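PDB 6ULY: amino acid adenylation domain-containing protein from Bacillus stratosphericus LAMA 585, which probably selects and activates an alpha-keto acid as its acyl adenylate, as the first adenylation domain of a nonribosomal depsipeptide synthetase module. Local coordinates for residues Phe331-Ile336 / Thr440-Phe445. Numbering follows the deposited sequence.
Sequences FGMSEI and TGDLGF. With QA7 (5'-O-{(S)-hydroxy[(4-methyl-2-oxopentanoyl)oxy]phosphoryl}adenosine), chain C.
Met333 reaches from strand 327-333 to Thr440 on strand 438-447, passing the ribose of the bound keto acyl adenylate QA7 on the way. Its CB lies 4.0 Å from the methylene C10 between ribose and phosphate. CG, placed anti to the carbonyl carbon, packs on C12, and CG, SD and CE all run along the hydroxyl oxygen O27, within 3.4 Å of it. SD at the same time meets CB of Thr440 at 3.5 Å, the two side chains crossing at about a right angle, and the bend at chi3 (62°) brings CE to within 3.4 Å of Thr440 O. These are van der Waals contacts, consistent with a methionine wedged between the sugar and the second strand.

Asp442 supplies the polar half. One carboxylate oxygen serves each ribose hydroxyl: OD1 accepts from O26, at a doubtful length, and OD2 from O27 at 2.7 Å. Asp442 OD2 also lies 3.2 Å from CE1 of Phe331, approaching that ring obliquely, with ring and carboxylate planes 85° apart. Phe331 turns an edge to the ligand, with C13 of the ribose in the ring plane.

Behind the aspartate, its backbone N donates to Thr440 OG1 in an ST turn (3.0 Å, 163°), and that hydroxyl also bonds Val410 O on the adjoining strand. Beyond the ribose, at the phosphate, Ser334 N donates to O29 at 2.9 Å.

An aspartate holding both ribose hydroxyls is a hallmark of the ANL adenylating enzymes. Here the first strand and the turn after it meet the second strand, from a separate sheet, both directly and through the nucleotide: carboxylate and phosphate-binding amide probably help to fix its position, while methionine and phenylalanine shape the surface along the sugar.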
loop_
_atom_site.group_PDB
_atom_site.type_symbol
_atom_site.label_atom_id
_atom_site.label_comp_id
_atom_site.label_asym_id
_atom_site.label_seq_id
_atom_site.Cartn_x
_atom_site.Cartn_y
_atom_site.Cartn_z
ATOM N N PHE A 331 21.644 -2.046 10.805
ATOM C CA PHE A 331 20.253 -2.025 10.379
ATOM C C PHE A 331 19.482 -1.027 11.228
ATOM O O PHE A 331 19.766 -0.841 12.414
ATOM C CB PHE A 331 19.595 -3.410 10.485
ATOM C CG PHE A 331 18.125 -3.359 10.808
ATOM C CD1 PHE A 331 17.191 -3.130 9.813
ATOM C CD2 PHE A 331 17.681 -3.524 12.109
ATOM C CE1 PHE A 331 15.841 -3.075 10.110
ATOM C CE2 PHE A 331 16.338 -3.468 12.410
ATOM C CZ PHE A 331 15.416 -3.243 11.410
ATOM N N GLY A 332 18.497 -0.390 10.608
ATOM C CA GLY A 332 17.628 0.511 11.337
ATOM C C GLY A 332 16.474 0.940 10.462
ATOM O O GLY A 332 16.332 0.502 9.318
ATOM N N MET A 333 15.640 1.808 11.026
ATOM C CA MET A 333 14.488 2.335 10.315
ATOM C C MET A 333 14.256 3.763 10.774
ATOM O O MET A 333 14.602 4.131 11.898
ATOM C CB MET A 333 13.214 1.506 10.564
ATOM C CG MET A 333 13.393 -0.003 10.463
ATOM S SD MET A 333 11.883 -0.915 10.878
ATOM C CE MET A 333 10.778 -0.330 9.590
ATOM N N SER A 334 13.654 4.563 9.897
ATOM C CA SER A 334 13.287 5.917 10.291
ATOM C C SER A 334 12.397 5.893 11.528
ATOM O O SER A 334 12.513 6.763 12.400
ATOM C CB SER A 334 12.593 6.629 9.131
ATOM O OG SER A 334 11.319 6.065 8.892
ATOM N N GLU A 335 11.518 4.887 11.634
ATOM C CA GLU A 335 10.588 4.807 12.756
ATOM C C GLU A 335 11.286 4.562 14.087
ATOM O O GLU A 335 10.679 4.793 15.139
ATOM C CB GLU A 335 9.559 3.694 12.526
ATOM C CG GLU A 335 8.570 3.969 11.411
ATOM C CD GLU A 335 9.044 3.469 10.062
ATOM O OE1 GLU A 335 10.272 3.313 9.871
ATOM O OE2 GLU A 335 8.186 3.229 9.191
ATOM N N ILE A 336 12.536 4.099 14.068
ATOM C CA ILE A 336 13.271 3.820 15.298
ATOM C C ILE A 336 14.546 4.659 15.339
ATOM O O ILE A 336 15.528 4.289 15.994
ATOM C CB ILE A 336 13.571 2.313 15.426
ATOM C CG1 ILE A 336 14.382 1.815 14.227
ATOM C CG2 ILE A 336 12.265 1.508 15.532
ATOM C CD1 ILE A 336 14.666 0.331 14.255
ATOM N N THR A 440 8.556 -4.265 12.469
ATOM C CA THR A 440 9.408 -3.686 11.437
ATOM C C THR A 440 8.940 -4.036 10.034
ATOM O O THR A 440 9.168 -3.261 9.100
ATOM C CB THR A 440 10.851 -4.166 11.603
ATOM O OG1 THR A 440 10.905 -5.587 11.419
ATOM C CG2 THR A 440 11.390 -3.800 12.979
ATOM N N GLY A 441 8.290 -5.180 9.866
ATOM C CA GLY A 441 8.042 -5.712 8.547
ATOM C C GLY A 441 9.201 -6.485 7.959
ATOM O O GLY A 441 9.079 -6.996 6.839
ATOM N N ASP A 442 10.316 -6.590 8.676
ATOM C CA ASP A 442 11.502 -7.287 8.206
ATOM C C ASP A 442 11.547 -8.702 8.768
ATOM O O ASP A 442 11.038 -8.977 9.856
ATOM C CB ASP A 442 12.772 -6.537 8.615
ATOM C CG ASP A 442 12.863 -5.165 7.985
ATOM O OD1 ASP A 442 12.653 -5.057 6.759
ATOM O OD2 ASP A 442 13.133 -4.193 8.717
ATOM N N LEU A 443 12.171 -9.595 8.010
ATOM C CA LEU A 443 12.369 -10.977 8.414
ATOM C C LEU A 443 13.833 -11.197 8.761
ATOM O O LEU A 443 14.728 -10.641 8.113
ATOM C CB LEU A 443 11.949 -11.942 7.304
ATOM C CG LEU A 443 10.498 -11.834 6.834
ATOM C CD1 LEU A 443 10.249 -12.800 5.689
ATOM C CD2 LEU A 443 9.535 -12.105 7.978
ATOM N N GLY A 444 14.070 -12.005 9.787
ATOM C CA GLY A 444 15.427 -12.320 10.179
ATOM C C GLY A 444 15.429 -13.275 11.348
ATOM O O GLY A 444 14.398 -13.842 11.715
ATOM N N PHE A 445 16.610 -13.445 11.934
ATOM C CA PHE A 445 16.774 -14.322 13.079
ATOM C C PHE A 445 17.779 -13.704 14.038
ATOM O O PHE A 445 18.493 -12.756 13.706
ATOM C CB PHE A 445 17.221 -15.727 12.651
ATOM C CG PHE A 445 18.524 -15.751 11.918
ATOM C CD1 PHE A 445 19.714 -15.951 12.599
ATOM C CD2 PHE A 445 18.562 -15.574 10.545
ATOM C CE1 PHE A 445 20.918 -15.970 11.926
ATOM C CE2 PHE A 445 19.766 -15.590 9.865
ATOM C CZ PHE A 445 20.945 -15.791 10.557
HETATM C C01 QA7 C . 21.467 1.802 9.329
HETATM C C02 QA7 C . 20.664 2.848 8.652
HETATM C C03 QA7 C . 20.599 4.086 9.505
HETATM C C04 QA7 C . 19.379 2.178 8.287
HETATM C C05 QA7 C . 18.111 2.956 8.447
HETATM C C06 QA7 C . 17.160 3.043 7.299
HETATM C C10 QA7 C . 14.399 1.016 6.732
HETATM C C11 QA7 C . 14.324 -0.198 6.091
HETATM C C12 QA7 C . 14.275 -1.364 7.166
HETATM C C13 QA7 C . 14.774 -2.321 6.590
HETATM C C14 QA7 C . 15.832 -1.726 5.477
HETATM C C16 QA7 C . 17.816 -1.116 6.642
HETATM C C18 QA7 C . 19.031 -2.850 6.391
HETATM C C19 QA7 C . 19.997 -3.850 6.356
HETATM C C21 QA7 C . 18.623 -5.150 5.171
HETATM C C23 QA7 C . 17.873 -3.079 5.779
HETATM N N15 QA7 C . 17.137 -1.972 5.941
HETATM N N17 QA7 C . 18.975 -1.633 6.927
HETATM N N20 QA7 C . 19.752 -4.962 5.753
HETATM N N22 QA7 C . 17.698 -4.259 5.165
HETATM N N24 QA7 C . 21.222 -3.640 7.000
HETATM O O07 QA7 C . 15.945 3.620 7.410
HETATM O O09 QA7 C . 14.406 2.075 5.850
HETATM O O25 QA7 C . 15.597 -0.498 5.364
HETATM O O26 QA7 C . 13.875 -3.110 5.786
HETATM O O27 QA7 C . 12.931 -1.675 7.764
HETATM O O28 QA7 C . 14.918 4.509 5.436
HETATM O O29 QA7 C . 13.571 3.912 7.114
HETATM O O30 QA7 C . 17.481 2.607 6.311
HETATM O O31 QA7 C . 17.866 3.432 9.447
HETATM P P08 QA7 C . 14.714 3.509 6.415
#